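Local atomic coordinates of Mn transporter subunit (Synechocystis sp. PCC 6803, PDB entry 3UJP), a protein that probably binds manganese in the periplasm and delivers it to an ABC transporter for uptake into the cell. Residues D51-E56 and K159-N164; A166-Q171 and T283-L288; S57-G62 and H66-T71. One frame throughout, in Å; residues are numbered along the deposited sequence.

Contact 1. Residues D51-E56 and K159-N164. With ZN (zinc ion), chain H.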
# COMPACT_ATOMS: atom_id res chain seq x y z
N ASP A 51 1.19 -7.05 5.45
CA ASP A 51 0.28 -6.54 4.46
C ASP A 51 -1.17 -6.68 4.92
O ASP A 51 -2.10 -6.33 4.17
CB ASP A 51 0.54 -7.13 3.07
CG ASP A 51 0.76 -8.64 3.09
OD1 ASP A 51 0.15 -9.37 3.90
OD2 ASP A 51 1.54 -9.12 2.25
N LYS A 52 -1.35 -7.15 6.17
CA LYS A 52 -2.68 -7.25 6.82
C LYS A 52 -3.39 -5.95 7.28
O LYS A 52 -4.61 -5.89 7.26
CB LYS A 52 -2.66 -8.24 7.98
CG LYS A 52 -2.23 -9.62 7.60
CD LYS A 52 -3.09 -10.17 6.47
CE LYS A 52 -2.60 -11.52 5.98
NZ LYS A 52 -1.17 -11.46 5.52
N LEU A 53 -2.64 -4.94 7.73
CA LEU A 53 -3.17 -3.59 8.01
C LEU A 53 -2.40 -2.59 7.17
O LEU A 53 -1.41 -2.94 6.50
CB LEU A 53 -3.00 -3.21 9.48
CG LEU A 53 -3.62 -4.12 10.54
CD1 LEU A 53 -3.50 -3.53 11.95
CD2 LEU A 53 -5.08 -4.45 10.25
N VAL A 54 -2.83 -1.35 7.21
CA VAL A 54 -2.13 -0.32 6.44
C VAL A 54 -1.69 0.79 7.37
O VAL A 54 -2.50 1.59 7.84
CB VAL A 54 -2.94 0.21 5.22
CG1 VAL A 54 -4.42 -0.08 5.37
CG2 VAL A 54 -2.67 1.70 4.99
N VAL A 55 -0.40 0.80 7.65
CA VAL A 55 0.15 1.65 8.68
C VAL A 55 0.60 2.94 8.09
O VAL A 55 1.19 2.96 7.01
CB VAL A 55 1.35 1.00 9.29
CG1 VAL A 55 1.92 1.93 10.33
CG2 VAL A 55 0.95 -0.33 9.87
N GLU A 56 0.34 4.03 8.80
CA GLU A 56 0.72 5.33 8.30
C GLU A 56 1.15 6.20 9.46
O GLU A 56 0.78 5.95 10.59
CB GLU A 56 -0.46 5.93 7.58
CG GLU A 56 -0.19 7.19 6.81
CD GLU A 56 -1.46 7.71 6.16
OE1 GLU A 56 -2.52 7.05 6.33
OE2 GLU A 56 -1.40 8.77 5.48
N LYS A 159 -3.28 -14.63 13.74
CA LYS A 159 -2.22 -15.61 13.50
C LYS A 159 -1.01 -14.94 12.86
O LYS A 159 0.13 -15.21 13.25
CB LYS A 159 -2.71 -16.77 12.64
CG LYS A 159 -3.01 -16.40 11.20
CD LYS A 159 -3.62 -17.57 10.42
CE LYS A 159 -4.78 -17.07 9.54
NZ LYS A 159 -5.62 -18.16 8.94
N TYR A 160 -1.29 -14.05 11.91
CA TYR A 160 -0.27 -13.23 11.28
C TYR A 160 0.46 -12.33 12.29
O TYR A 160 1.69 -12.38 12.38
CB TYR A 160 -0.86 -12.42 10.14
CG TYR A 160 -1.38 -13.27 8.99
CD1 TYR A 160 -2.64 -13.85 9.02
CD2 TYR A 160 -0.60 -13.50 7.86
CE1 TYR A 160 -3.12 -14.64 7.97
CE2 TYR A 160 -1.05 -14.29 6.81
CZ TYR A 160 -2.32 -14.85 6.86
OH TYR A 160 -2.76 -15.62 5.80
N TYR A 161 -0.28 -11.53 13.07
CA TYR A 161 0.36 -10.66 14.08
C TYR A 161 1.30 -11.39 15.03
O TYR A 161 2.39 -10.89 15.35
CB TYR A 161 -0.67 -9.85 14.87
CG TYR A 161 -1.62 -9.12 13.96
CD1 TYR A 161 -1.13 -8.36 12.93
CD2 TYR A 161 -2.99 -9.29 14.06
CE1 TYR A 161 -1.98 -7.72 12.07
CE2 TYR A 161 -3.84 -8.68 13.19
CZ TYR A 161 -3.33 -7.88 12.19
OH TYR A 161 -4.15 -7.22 11.30
N ASN A 162 0.92 -12.57 15.49
CA ASN A 162 1.83 -13.32 16.34
C ASN A 162 3.05 -13.75 15.56
O ASN A 162 4.18 -13.70 16.05
CB ASN A 162 1.13 -14.54 16.91
CG ASN A 162 -0.13 -14.18 17.63
OD1 ASN A 162 -1.20 -14.08 17.02
ND2 ASN A 162 -0.02 -13.97 18.94
N ALA A 163 2.82 -14.19 14.33
CA ALA A 163 3.89 -14.69 13.50
C ALA A 163 4.85 -13.58 13.13
O ALA A 163 6.03 -13.82 12.99
CB ALA A 163 3.33 -15.30 12.27
N ASN A 164 4.33 -12.37 12.93
CA ASN A 164 5.17 -11.23 12.61
C ASN A 164 5.85 -10.74 13.87
O ASN A 164 7.01 -10.38 13.87
CB ASN A 164 4.36 -10.08 11.98
CG ASN A 164 3.76 -10.43 10.62
OD1 ASN A 164 4.28 -11.27 9.90
ND2 ASN A 164 2.66 -9.78 10.27
ZN ZN H . 1.04 -11.51 2.70

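Contact 2. Residues A166-Q171 and T283-L288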
# COMPACT_ATOMS: atom_id res chain seq x y z
N ALA A 166 6.50 -12.46 16.61
CA ALA A 166 7.50 -13.49 16.87
C ALA A 166 8.81 -13.20 16.14
O ALA A 166 9.87 -13.05 16.76
CB ALA A 166 6.94 -14.85 16.44
N VAL A 167 8.71 -13.15 14.81
CA VAL A 167 9.85 -12.86 13.95
C VAL A 167 10.49 -11.49 14.25
O VAL A 167 11.69 -11.36 14.24
CB VAL A 167 9.44 -12.94 12.46
CG1 VAL A 167 10.50 -12.31 11.56
CG2 VAL A 167 9.17 -14.36 12.08
N TYR A 168 9.70 -10.47 14.53
CA TYR A 168 10.29 -9.16 14.83
C TYR A 168 10.93 -9.23 16.22
O TYR A 168 12.05 -8.76 16.41
CB TYR A 168 9.25 -8.03 14.71
CG TYR A 168 9.86 -6.67 14.48
CD1 TYR A 168 10.78 -6.48 13.47
CD2 TYR A 168 9.50 -5.56 15.26
CE1 TYR A 168 11.35 -5.21 13.23
CE2 TYR A 168 10.07 -4.29 15.04
CZ TYR A 168 10.99 -4.12 14.02
OH TYR A 168 11.59 -2.88 13.77
N SER A 169 10.24 -9.83 17.19
CA SER A 169 10.80 -9.97 18.54
C SER A 169 12.16 -10.64 18.46
O SER A 169 13.12 -10.24 19.13
CB SER A 169 9.88 -10.80 19.44
OG SER A 169 8.69 -10.11 19.77
N GLU A 170 12.24 -11.67 17.63
CA GLU A 170 13.44 -12.45 17.49
C GLU A 170 14.59 -11.67 16.86
O GLU A 170 15.73 -11.87 17.21
CB GLU A 170 13.16 -13.67 16.63
CG GLU A 170 14.36 -14.07 15.83
CD GLU A 170 14.05 -15.10 14.77
OE1 GLU A 170 13.55 -14.70 13.68
OE2 GLU A 170 14.31 -16.29 15.02
N GLN A 171 14.28 -10.81 15.90
CA GLN A 171 15.33 -10.03 15.23
C GLN A 171 15.76 -8.86 16.10
O GLN A 171 16.83 -8.31 15.90
CB GLN A 171 14.84 -9.49 13.90
CG GLN A 171 14.45 -10.54 12.90
CD GLN A 171 13.56 -9.98 11.84
OE1 GLN A 171 13.23 -8.80 11.88
NE2 GLN A 171 13.14 -10.82 10.89
N THR A 283 15.00 2.02 8.39
CA THR A 283 14.15 1.18 9.24
C THR A 283 14.54 1.16 10.73
O THR A 283 15.65 1.48 11.08
CB THR A 283 14.03 -0.26 8.69
OG1 THR A 283 15.09 -1.11 9.19
CG2 THR A 283 13.98 -0.24 7.15
N PHE A 284 13.61 0.80 11.63
CA PHE A 284 13.98 0.84 13.04
C PHE A 284 15.20 -0.01 13.37
O PHE A 284 16.11 0.47 14.03
CB PHE A 284 12.85 0.44 13.98
CG PHE A 284 13.25 0.52 15.44
CD1 PHE A 284 13.98 1.59 15.90
CD2 PHE A 284 12.91 -0.48 16.34
CE1 PHE A 284 14.36 1.69 17.22
CE2 PHE A 284 13.30 -0.39 17.68
CZ PHE A 284 14.03 0.69 18.11
N LEU A 285 15.19 -1.27 12.94
CA LEU A 285 16.36 -2.13 13.10
C LEU A 285 17.62 -1.46 12.53
O LEU A 285 18.59 -1.31 13.24
CB LEU A 285 16.10 -3.50 12.49
CG LEU A 285 15.54 -4.60 13.40
CD1 LEU A 285 14.93 -4.01 14.63
CD2 LEU A 285 14.55 -5.47 12.70
N ASP A 286 17.63 -1.03 11.27
CA ASP A 286 18.76 -0.24 10.78
C ASP A 286 19.13 0.90 11.74
O ASP A 286 20.29 1.21 11.88
CB ASP A 286 18.54 0.31 9.36
CG ASP A 286 18.38 -0.78 8.30
OD1 ASP A 286 17.42 -0.66 7.50
OD2 ASP A 286 19.19 -1.74 8.26
N LEU A 287 18.14 1.54 12.38
CA LEU A 287 18.43 2.66 13.28
C LEU A 287 19.30 2.27 14.45
O LEU A 287 20.32 2.89 14.68
CB LEU A 287 17.16 3.36 13.81
CG LEU A 287 17.32 4.51 14.83
CD1 LEU A 287 16.36 5.67 14.54
CD2 LEU A 287 17.18 4.08 16.31
N LEU A 288 18.92 1.23 15.19
CA LEU A 288 19.80 0.76 16.25
C LEU A 288 21.19 0.34 15.69
O LEU A 288 22.18 0.96 16.05
CB LEU A 288 19.12 -0.35 17.05
CG LEU A 288 17.76 0.07 17.57
CD1 LEU A 288 16.90 -1.16 17.90
CD2 LEU A 288 17.88 1.06 18.76

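Contact 3. Residues S57-G62 and H66-T71. With MN (manganese (II) ion), chain D; ZN (zinc ion), chain E.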
# COMPACT_ATOMS: atom_id res chain seq x y z
N SER A 57 1.95 7.21 9.16
CA SER A 57 2.47 8.10 10.18
C SER A 57 1.82 9.48 10.09
O SER A 57 1.40 9.91 9.01
CB SER A 57 3.97 8.25 9.97
OG SER A 57 4.63 8.87 11.07
N ILE A 58 1.76 10.19 11.22
CA ILE A 58 1.32 11.59 11.22
C ILE A 58 2.46 12.46 10.67
O ILE A 58 2.34 13.11 9.61
CB ILE A 58 0.96 12.12 12.65
CG1 ILE A 58 -0.13 11.29 13.32
CG2 ILE A 58 0.55 13.59 12.59
CD1 ILE A 58 -1.44 11.50 12.76
N THR A 59 3.57 12.47 11.42
CA THR A 59 4.74 13.28 11.10
C THR A 59 5.50 12.60 9.98
O THR A 59 5.75 11.40 10.03
CB THR A 59 5.66 13.33 12.29
OG1 THR A 59 6.11 12.00 12.55
CG2 THR A 59 4.94 13.83 13.52
N ARG A 60 5.90 13.36 8.96
CA ARG A 60 6.43 12.70 7.77
C ARG A 60 7.92 12.91 7.50
O ARG A 60 8.32 13.68 6.63
CB ARG A 60 5.56 13.00 6.55
CG ARG A 60 4.08 12.73 6.83
CD ARG A 60 3.27 12.55 5.57
NE ARG A 60 1.91 12.11 5.87
CZ ARG A 60 1.02 11.75 4.95
NH1 ARG A 60 -0.19 11.36 5.31
NH2 ARG A 60 1.35 11.76 3.66
N ILE A 61 8.71 12.16 8.28
CA ILE A 61 10.19 12.06 8.23
C ILE A 61 10.82 13.23 8.92
O ILE A 61 10.14 14.19 9.23
CB ILE A 61 10.78 11.95 6.82
CG1 ILE A 61 11.67 10.72 6.71
CG2 ILE A 61 11.58 13.21 6.49
CD1 ILE A 61 10.91 9.43 6.81
N GLY A 62 12.13 13.12 9.14
CA GLY A 62 12.94 14.06 9.92
C GLY A 62 12.33 15.23 10.67
O GLY A 62 12.99 16.26 10.84
N HIS A 66 8.23 16.12 18.92
CA HIS A 66 7.89 16.46 20.31
C HIS A 66 6.92 17.65 20.39
O HIS A 66 6.09 17.71 21.30
CB HIS A 66 9.14 16.87 21.08
CG HIS A 66 9.97 15.73 21.60
ND1 HIS A 66 9.80 15.22 22.87
CD2 HIS A 66 11.00 15.06 21.05
CE1 HIS A 66 10.69 14.26 23.07
NE2 HIS A 66 11.42 14.13 21.98
N GLY A 67 7.03 18.59 19.45
CA GLY A 67 6.19 19.78 19.49
C GLY A 67 5.55 20.06 18.16
O GLY A 67 5.28 21.21 17.82
N TYR A 68 5.31 18.99 17.40
CA TYR A 68 4.77 19.07 16.05
C TYR A 68 3.44 19.78 16.15
O TYR A 68 2.78 19.75 17.20
CB TYR A 68 4.62 17.66 15.45
CG TYR A 68 3.95 17.57 14.08
CD1 TYR A 68 4.58 18.06 12.94
CD2 TYR A 68 2.70 16.95 13.93
CE1 TYR A 68 3.98 17.97 11.69
CE2 TYR A 68 2.10 16.86 12.68
CZ TYR A 68 2.73 17.37 11.56
OH TYR A 68 2.14 17.29 10.32
N GLU A 69 3.06 20.46 15.08
CA GLU A 69 1.78 21.12 15.02
C GLU A 69 0.95 20.51 13.91
O GLU A 69 1.14 20.84 12.74
CB GLU A 69 1.95 22.61 14.77
CG GLU A 69 0.76 23.46 15.21
CD GLU A 69 0.71 23.60 16.72
OE1 GLU A 69 -0.36 23.29 17.31
OE2 GLU A 69 1.76 24.00 17.29
N PRO A 70 0.01 19.64 14.28
CA PRO A 70 -0.87 18.91 13.35
C PRO A 70 -1.66 19.83 12.38
O PRO A 70 -2.50 20.60 12.84
CB PRO A 70 -1.84 18.16 14.27
CG PRO A 70 -1.21 18.19 15.62
CD PRO A 70 -0.35 19.39 15.69
N THR A 71 -1.37 19.73 11.08
CA THR A 71 -2.19 20.33 10.04
C THR A 71 -3.56 19.66 10.12
O THR A 71 -3.72 18.71 10.90
CB THR A 71 -1.57 20.19 8.61
OG1 THR A 71 -1.03 18.87 8.40
CG2 THR A 71 -0.46 21.22 8.40
MN MN D . 13.39 13.42 21.37
ZN ZN E . -0.95 22.75 19.02

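Contact 1. Residues D51-E56 and K159-N164
Lys52 and Leu53, in the turn that leads into edge strand 54-57, pack against Tyr160 and Tyr161 near the start of helix 158-183, the long helix that, as in other metal-binding receptors of this family, forms the backbone joining the two lobes. Lys52 lies across the ring of Tyr160 at about a right angle. Its CE stands over the middle of one face, 3.3 Å from the centroid of the Tyr160 ring and 13° off the ring normal, a CH-pi contact. Bends at chi2 (-55°) and chi4 (-57°) fold the chain first over this ring and then back to its own segment, where Lys52 NZ forms a salt bridge with Asp51 OD1 at 3.0 Å, meeting that oxygen nearly along its C-O axis. Both carboxylate oxygens of Asp51 reach a zinc ion (OD2 at 2.5 Å), which Glu30 of a third subunit also binds. On the neighbouring helical position, Leu53 crosses the end of Tyr161, with Leu53 CG 4.1 Å from Tyr161 CZ. The Tyr161 ring also meets Phe150 of helix 136-153 edge-to-face, so an aromatic pair backs the leucine. With an alanine in place of Tyr160, the methylenes of Lys52 would probably lose their flat support, leaving the ammonium group freer to swing away from Asp51. The chemistry implies a division of labour along one lysine: its carbon chain rests on the aromatic face, while its charge probably helps balance a carboxylate that binds a zinc ion between subunits.

Contact 2. Residues A166-Q171 and T283-L288
The side chains of Tyr168 and Leu285 come from opposite directions and meet between two helices. The segments run nearly parallel, with 8° between their directions, but their axes come no closer than 12.3 Å, a spacing that large side chains must span. Tyr168 and Leu285 bridge it together. With CG turned anti to the backbone N (chi1 -157°), the tyrosine ring reaches across to the first turn of helix 284-296. There Leu285 straddles one side of the phenol: CD2 lies against Tyr168 CE1, while Leu285 CD1 sits 3.6 Å from Tyr168 OH. CD2 comes to the ring obliquely. Phe284 receives the end of the same tyrosine differently. The two side chains cross at about a right angle, and the hydroxyl lies at the rim of the phenylalanine ring and in its plane, with Tyr168 OH 3.8 Å from Phe284 CD2 and 3.6 Å from Phe284 CB. One turn further along the long helix, Gln171 extends crosswise to Leu285, and its carbonyl oxygen OE1 comes to 3.7 Å from Leu285 CD2. The receiving helix is capped at its start by Thr283, whose OG1 accepts a fairly straight bond from Asp286 N (3.3 Å, 164°). The first amide of the helix, Phe284 N, is bonded to Asp43 OD2 of helix 39-49. This is the buried packing of the interlobe helix 158-183 onto the C-terminal helix 284-296: Tyr168 also touches helix 39-49 and Val143 of helix 136-153, and Phe284 reaches Val40 and Ala139 of those same two helices, so four helices converge here, while Gln171 and Leu285 additionally touch a second subunit.

Contact 3. Residues S57-G62 and H66-T71
Ile58, Thr59 and Tyr68 pack together inside the long loop of a beta-alpha-beta crossover, the connection that leaves strand 54-57, carries the manganese ligand His66 and enters helix 72-80. Tyr68 is the centre of the contact. Its CG stands anti to the backbone N (chi1 175°), which sends the ring back toward the residues just past the strand. Over one face, offset toward the rim, sits the methyl of Thr59: Thr59 CG2 is 4.0 Å from the centroid of the Tyr68 ring and 19° off its normal, a CH-pi contact. The two side chains run alongside each other head to tail, and the threonine can offer its methyl because its OG1 is turned away to bond Thr37 O. Ile58 approaches the same ring obliquely, with CG2 3.6 Å from Tyr68 CE2, and also touches Phe98 of helix 95-100. The phenol oxygen is hydrogen-bonded to Asp74 OD1 in the first turn of helix 72-80, so the ring is fixed at its polar end as well as across its face. Within the same segment as Thr59, Ser57 OG donates to Thr59 O at 3.0 Å, tilted 20° from the carbonyl plane, and thereby ties the turn that presents Thr59. Beyond Tyr68, Glu69 OE1 binds a separate zinc ion at 1.9 Å. Two residues before the tyrosine comes His66, which shares its metal site with His131, Glu197 and Asp272 and whose NE2 meets manganese at 2.2 Å.

Contacts 1 and 2 share helix 158-183: residues 159-164 and 166-171 follow one another on it, and the contact centres lie 15 Å apart. Along this helix the turn just before edge strand 54-57 is met first, then C-terminal helix 284-296, and both contacts touch the second subunit. Contact 3 begins where segment 51-56 of contact 1 ends, and along the chain it falls between the two segments of that contact, its centre 24 Å away. From contact 2 it is separated by about 9 Å between nearest atoms. The strand thus runs from a turn packed on the long helix to the loop bearing a manganese ligand.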